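Local coordinates for dienelactone hydrolase (Anabaena variabilis, PDB 2O2G), which probably acts as a hydrolase of the dienelactone hydrolase family, whose members have the alpha/beta-hydrolase fold, at residues 8-16 against 25-33; 15-24 against 96-104. All coordinates share one frame; numbering follows the deposited sequence.

Interaction 1: 8-16 against 25-33. With EDO (1,2-ethanediol), chain D.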
# COMPACT_ATOMS: atom_id res chain seq x y z
N HIS A 8 22.32 14.87 -1.81
CA HIS A 8 21.42 15.77 -1.02
C HIS A 8 20.03 15.17 -0.88
O HIS A 8 19.81 14.28 -0.04
N GLN A 9 19.09 15.66 -1.69
CA GLN A 9 17.70 15.16 -1.69
C GLN A 9 17.70 13.79 -2.37
O GLN A 9 18.46 13.55 -3.32
CB GLN A 9 16.73 16.14 -2.37
N PRO A 10 16.83 12.88 -1.90
CA PRO A 10 16.87 11.53 -2.45
C PRO A 10 16.42 11.46 -3.93
O PRO A 10 15.57 12.21 -4.36
CB PRO A 10 15.95 10.76 -1.50
CG PRO A 10 15.00 11.76 -0.99
CD PRO A 10 15.77 13.05 -0.90
N GLN A 11 17.03 10.56 -4.67
CA GLN A 11 16.79 10.42 -6.09
C GLN A 11 15.66 9.42 -6.39
O GLN A 11 15.45 8.43 -5.68
CB GLN A 11 18.05 9.92 -6.75
CG GLN A 11 19.31 10.77 -6.52
CD GLN A 11 20.59 9.98 -6.77
OE1 GLN A 11 20.73 8.84 -6.30
NE2 GLN A 11 21.55 10.58 -7.49
N GLU A 12 14.98 9.67 -7.50
CA GLU A 12 13.86 8.83 -7.91
C GLU A 12 14.39 7.95 -9.07
O GLU A 12 14.95 8.46 -10.03
CB GLU A 12 12.78 9.79 -8.37
CG GLU A 12 11.42 9.32 -8.28
CD GLU A 12 10.42 10.36 -8.76
OE1 GLU A 12 10.46 11.56 -8.35
OE2 GLU A 12 9.62 9.94 -9.59
N TYR A 13 14.28 6.64 -8.91
CA TYR A 13 14.73 5.69 -9.90
C TYR A 13 13.57 5.02 -10.60
O TYR A 13 12.72 4.42 -9.96
CB TYR A 13 15.61 4.61 -9.28
CG TYR A 13 16.96 5.14 -8.92
CD1 TYR A 13 17.17 5.83 -7.74
CD2 TYR A 13 18.03 4.97 -9.77
CE1 TYR A 13 18.45 6.36 -7.45
CE2 TYR A 13 19.26 5.46 -9.48
CZ TYR A 13 19.47 6.16 -8.33
OH TYR A 13 20.75 6.64 -8.11
N ALA A 14 13.61 5.04 -11.93
CA ALA A 14 12.63 4.35 -12.76
C ALA A 14 13.08 2.89 -12.88
O ALA A 14 14.02 2.60 -13.60
CB ALA A 14 12.58 5.01 -14.14
N VAL A 15 12.41 1.99 -12.16
CA VAL A 15 12.77 0.59 -12.15
C VAL A 15 11.78 -0.31 -12.92
O VAL A 15 10.63 0.07 -13.12
CB VAL A 15 12.93 0.10 -10.69
CG1 VAL A 15 13.93 0.98 -9.97
CG2 VAL A 15 11.59 0.10 -9.91
N SER A 16 12.27 -1.46 -13.37
CA SER A 16 11.45 -2.49 -13.98
C SER A 16 11.44 -3.67 -12.99
O SER A 16 12.48 -4.26 -12.73
CB SER A 16 12.00 -2.94 -15.33
OG SER A 16 11.06 -3.80 -15.96
N LYS A 25 6.28 -1.30 -14.00
CA LYS A 25 7.03 -0.08 -13.87
C LYS A 25 6.93 0.41 -12.43
O LYS A 25 5.88 0.35 -11.76
CB LYS A 25 6.55 0.99 -14.85
CG LYS A 25 6.74 0.55 -16.32
CD LYS A 25 6.49 1.64 -17.33
CE LYS A 25 5.08 1.83 -17.71
NZ LYS A 25 4.98 2.74 -18.89
N GLY A 26 8.05 0.93 -11.97
CA GLY A 26 8.13 1.41 -10.62
C GLY A 26 8.95 2.65 -10.47
O GLY A 26 9.79 2.96 -11.31
N ASN A 27 8.72 3.33 -9.35
CA ASN A 27 9.49 4.52 -9.04
C ASN A 27 10.01 4.25 -7.61
O ASN A 27 9.23 4.16 -6.63
CB ASN A 27 8.66 5.81 -9.27
CG ASN A 27 8.26 6.08 -10.79
OD1 ASN A 27 8.92 5.66 -11.77
ND2 ASN A 27 7.17 6.84 -10.97
N LEU A 28 11.34 4.05 -7.52
CA LEU A 28 12.02 3.72 -6.28
C LEU A 28 12.80 4.89 -5.74
O LEU A 28 13.60 5.50 -6.46
CB LEU A 28 13.00 2.57 -6.53
CG LEU A 28 13.85 1.99 -5.38
CD1 LEU A 28 13.04 1.29 -4.28
CD2 LEU A 28 14.86 1.03 -6.01
N VAL A 29 12.55 5.21 -4.48
CA VAL A 29 13.33 6.26 -3.80
C VAL A 29 13.87 5.67 -2.49
O VAL A 29 13.10 5.12 -1.73
CB VAL A 29 12.48 7.49 -3.42
CG1 VAL A 29 13.33 8.49 -2.65
CG2 VAL A 29 11.89 8.13 -4.63
N ILE A 30 15.17 5.81 -2.22
CA ILE A 30 15.75 5.27 -0.98
C ILE A 30 16.57 6.34 -0.29
O ILE A 30 17.72 6.57 -0.68
CB ILE A 30 16.70 4.07 -1.25
CG1 ILE A 30 15.98 2.94 -1.98
CG2 ILE A 30 17.26 3.52 0.10
CD1 ILE A 30 16.87 1.83 -2.49
N PRO A 31 15.98 7.04 0.69
CA PRO A 31 16.85 8.04 1.34
C PRO A 31 18.05 7.44 2.05
O PRO A 31 18.00 6.31 2.48
CB PRO A 31 15.93 8.70 2.37
CG PRO A 31 14.50 8.32 1.98
CD PRO A 31 14.61 7.02 1.26
N ASN A 32 19.11 8.23 2.21
CA ASN A 32 20.31 7.77 2.90
C ASN A 32 19.95 7.30 4.30
O ASN A 32 19.14 7.94 4.99
CB ASN A 32 21.35 8.91 2.97
CG ASN A 32 21.88 9.30 1.60
OD1 ASN A 32 21.80 8.51 0.65
ND2 ASN A 32 22.43 10.51 1.48
N GLY A 33 20.53 6.19 4.72
CA GLY A 33 20.27 5.64 6.04
C GLY A 33 18.91 4.98 6.24
O GLY A 33 18.54 4.67 7.37
C1 EDO D . 9.44 3.07 -15.72
O1 EDO D . 9.73 2.53 -14.41
C2 EDO D . 10.47 2.71 -16.78
O2 EDO D . 11.07 1.42 -16.54
O HOH W 1 16.99 7.22 -3.91

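Interaction 2: 15-24 against 96-104. With EDO (1,2-ethanediol), chain D.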
# COMPACT_ATOMS: atom_id res chain seq x y z
N VAL A 15 12.41 1.99 -12.16
CA VAL A 15 12.77 0.59 -12.15
C VAL A 15 11.78 -0.31 -12.92
O VAL A 15 10.63 0.07 -13.12
CB VAL A 15 12.93 0.10 -10.69
CG1 VAL A 15 13.93 0.98 -9.97
CG2 VAL A 15 11.59 0.10 -9.91
N SER A 16 12.27 -1.46 -13.37
CA SER A 16 11.45 -2.49 -13.98
C SER A 16 11.44 -3.67 -12.99
O SER A 16 12.48 -4.26 -12.73
CB SER A 16 12.00 -2.94 -15.33
OG SER A 16 11.06 -3.80 -15.96
N VAL A 17 10.29 -3.91 -12.39
CA VAL A 17 10.05 -4.94 -11.38
C VAL A 17 9.50 -6.23 -12.07
O VAL A 17 8.38 -6.26 -12.57
CB VAL A 17 9.05 -4.44 -10.35
CG1 VAL A 17 8.72 -5.54 -9.28
CG2 VAL A 17 9.53 -3.14 -9.67
N SER A 18 10.33 -7.27 -12.10
CA SER A 18 9.96 -8.54 -12.70
C SER A 18 9.14 -9.39 -11.72
O SER A 18 9.54 -9.59 -10.56
CB SER A 18 11.21 -9.31 -13.12
OG SER A 18 11.81 -8.70 -14.24
N VAL A 19 8.00 -9.86 -12.20
CA VAL A 19 7.10 -10.69 -11.43
C VAL A 19 6.72 -11.79 -12.39
O VAL A 19 5.85 -11.63 -13.22
CB VAL A 19 5.87 -9.93 -10.97
CG1 VAL A 19 4.89 -10.86 -10.27
CG2 VAL A 19 6.30 -8.79 -10.02
N GLY A 20 7.47 -12.88 -12.34
CA GLY A 20 7.22 -13.98 -13.25
C GLY A 20 7.40 -13.50 -14.67
O GLY A 20 8.40 -12.86 -15.01
N GLU A 21 6.36 -13.70 -15.45
CA GLU A 21 6.39 -13.38 -16.86
C GLU A 21 6.20 -11.89 -17.16
O GLU A 21 6.53 -11.48 -18.28
CB GLU A 21 5.37 -14.23 -17.65
CG GLU A 21 3.86 -13.83 -17.62
CD GLU A 21 3.14 -13.94 -16.26
OE1 GLU A 21 3.74 -14.33 -15.23
OE2 GLU A 21 1.92 -13.65 -16.24
N VAL A 22 5.72 -11.10 -16.19
CA VAL A 22 5.50 -9.66 -16.41
C VAL A 22 6.56 -8.74 -15.80
O VAL A 22 7.27 -9.12 -14.84
CB VAL A 22 4.11 -9.16 -15.91
CG1 VAL A 22 3.01 -10.10 -16.35
CG2 VAL A 22 4.06 -9.01 -14.42
N LYS A 23 6.65 -7.54 -16.37
CA LYS A 23 7.51 -6.46 -15.91
C LYS A 23 6.56 -5.31 -15.55
O LYS A 23 5.69 -4.93 -16.34
CB LYS A 23 8.48 -6.00 -17.02
CG LYS A 23 9.30 -7.14 -17.69
N LEU A 24 6.74 -4.77 -14.35
CA LEU A 24 5.91 -3.69 -13.82
C LEU A 24 6.77 -2.47 -13.58
O LEU A 24 7.83 -2.58 -13.00
CB LEU A 24 5.34 -4.09 -12.48
CG LEU A 24 4.52 -5.37 -12.39
CD1 LEU A 24 4.08 -5.57 -10.93
CD2 LEU A 24 3.28 -5.27 -13.33
N SER A 96 -1.23 -10.89 -5.97
CA SER A 96 -0.11 -11.68 -6.45
C SER A 96 0.94 -10.74 -6.99
O SER A 96 2.12 -11.00 -6.87
CB SER A 96 -0.51 -12.68 -7.54
OG SER A 96 -0.73 -12.01 -8.78
N ARG A 97 0.53 -9.66 -7.63
CA ARG A 97 1.48 -8.70 -8.17
C ARG A 97 2.25 -8.02 -7.07
O ARG A 97 3.45 -7.83 -7.17
CB ARG A 97 0.76 -7.67 -9.07
CG ARG A 97 0.11 -8.30 -10.29
CD ARG A 97 1.22 -8.72 -11.25
NE ARG A 97 0.75 -9.47 -12.37
CZ ARG A 97 0.15 -8.95 -13.42
NH1 ARG A 97 -0.07 -7.65 -13.51
NH2 ARG A 97 -0.25 -9.75 -14.38
N LEU A 98 1.56 -7.70 -5.99
CA LEU A 98 2.21 -7.09 -4.81
C LEU A 98 3.18 -8.09 -4.14
O LEU A 98 4.29 -7.71 -3.77
CB LEU A 98 1.13 -6.65 -3.85
CG LEU A 98 1.44 -5.58 -2.82
CD1 LEU A 98 2.09 -4.35 -3.47
CD2 LEU A 98 0.13 -5.22 -2.15
N VAL A 99 2.79 -9.35 -4.06
CA VAL A 99 3.67 -10.41 -3.51
C VAL A 99 4.93 -10.47 -4.39
O VAL A 99 6.03 -10.57 -3.86
CB VAL A 99 2.96 -11.80 -3.48
CG1 VAL A 99 3.93 -12.95 -3.22
CG2 VAL A 99 1.84 -11.81 -2.46
N GLY A 100 4.74 -10.43 -5.72
CA GLY A 100 5.85 -10.43 -6.71
C GLY A 100 6.80 -9.25 -6.51
O GLY A 100 8.03 -9.44 -6.48
N ALA A 101 6.25 -8.05 -6.37
CA ALA A 101 7.06 -6.86 -6.06
C ALA A 101 7.80 -6.94 -4.72
O ALA A 101 8.91 -6.41 -4.58
CB ALA A 101 6.21 -5.59 -6.10
N THR A 102 7.18 -7.58 -3.74
CA THR A 102 7.80 -7.79 -2.41
C THR A 102 9.05 -8.69 -2.57
O THR A 102 10.14 -8.36 -2.14
CB THR A 102 6.76 -8.40 -1.40
OG1 THR A 102 5.59 -7.54 -1.32
CG2 THR A 102 7.36 -8.53 -0.00
N ASP A 103 8.87 -9.80 -3.27
CA ASP A 103 9.98 -10.73 -3.55
C ASP A 103 11.12 -10.04 -4.32
O ASP A 103 12.31 -10.26 -4.02
CB ASP A 103 9.45 -11.94 -4.32
CG ASP A 103 8.50 -12.81 -3.49
OD1 ASP A 103 8.45 -12.62 -2.25
OD2 ASP A 103 7.84 -13.71 -4.07
N TRP A 104 10.76 -9.15 -5.24
CA TRP A 104 11.77 -8.40 -6.01
C TRP A 104 12.59 -7.52 -5.07
O TRP A 104 13.84 -7.55 -5.13
CB TRP A 104 11.10 -7.55 -7.06
CG TRP A 104 12.04 -6.80 -7.96
CD1 TRP A 104 12.59 -7.23 -9.11
CD2 TRP A 104 12.43 -5.44 -7.80
NE1 TRP A 104 13.35 -6.22 -9.66
CE2 TRP A 104 13.24 -5.10 -8.88
CE3 TRP A 104 12.12 -4.45 -6.86
CZ2 TRP A 104 13.81 -3.84 -9.02
CZ3 TRP A 104 12.67 -3.18 -7.00
CH2 TRP A 104 13.51 -2.90 -8.07
C1 EDO D . 9.44 3.07 -15.72
O1 EDO D . 9.73 2.53 -14.41
C2 EDO D . 10.47 2.71 -16.78
O2 EDO D . 11.07 1.42 -16.54
O HOH W 2 13.70 -7.25 -12.61
O HOH W 3 9.36 -11.05 -8.17
O HOH W 4 0.39 -12.85 -14.26

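Interaction 1: 8-16 against 25-33
The carbonyl oxygen of V15 takes the amide hydrogen of G26 (N to O 3.0 Å) and a second bond from O1 of an ethanediol, probably from the crystallisation liquor. In return V15 N binds G26 O from above that carbonyl's plane. The next hydrogen-bonded pair, Y13 with L28, is straighter: L28 N reaches Y13 O at 2.8 Å with 173° at the hydrogen. Past it, a water joins Q11 O to I30 N. On the face of V15 and L28, CG1 of V15 meets L28 CB at 3.9 Å; CG2, held between its own N and carbonyl carbon (chi1 -55°), lies 3.7 Å from G26 O, and a CB on G26 would clash with it. Cutting V15 back to an alanine removes both methyls and would probably leave that side of L28 CB uncovered and a gap over G26. On the other face V29 CG1 packs against P10 CB at 3.7 Å, while E12 CG rests on V29 CG2, its carboxylate salt-bridged to R54. Alternating hydrogen-bonded and non-hydrogen-bonded pairs, with strands 12-16 and 25-29 running 148° apart, mark antiparallel pairing, here the arms of a beta hairpin at the edge of the alpha/beta-hydrolase sheet.

Interaction 2: 15-24 against 96-104
V17 lays both methyls on the indole of W104, joining the edge hairpin of the alpha/beta-hydrolase sheet to helix 91-107, whose segment 96-104 runs at 114° to strand 15-19. V17 CG2 makes a CH-pi contact 4.0 Å from the centroid of the six-membered ring, 7° off the normal, while CG1 lies 3.8 Å from W104 CG. The indole reaches along the strand because CG stands opposite the backbone N (chi1 -176°), which brings CH2 to V15 CG2. One turn back, V19 CG2 sits 3.6 Å from G100 C; a CB on G100 would collide with V19 CG1, so the missing side chain permits this approach. At the turn end, V22 CG2 lies over one face of the R97 guanidinium, 3.9 Å above its plane; L24 CD2 comes to 4.1 Å from R97 NH1, the two side chains crossing at about a right angle. Polar links run through water: one accepts from W104 NE1 and donates to S16 O, another donates to S18 O and G100 O. Behind, V17, L24 and A101 touch I70 of strand 66-70. The bend at R97 chi2 helps turn the guanidinium, whose NH1 is held by L72 O and salt-bridged to E77 OE1.

Interactions 1 and 2 have centres about 17 Å apart and use the same two strands, 12-19 and 22-29, with V15 and S16 common to both. Interaction 1 pairs the two arms away from the turn, whereas interaction 2 lays the turn end against helix 91-107. Along the chain their segments alternate: 8-16, then 15-24, then 25-33, and much later 96-104. Strand 12-19 is the outermost strand at one side of the sheet within this chain, and 22-29 connects it to 66-70. Interaction 1 thus holds the hairpin together, while the pairing of 22-29 with 66-70 and the helix contact of interaction 2 attach it to the rest of the domain.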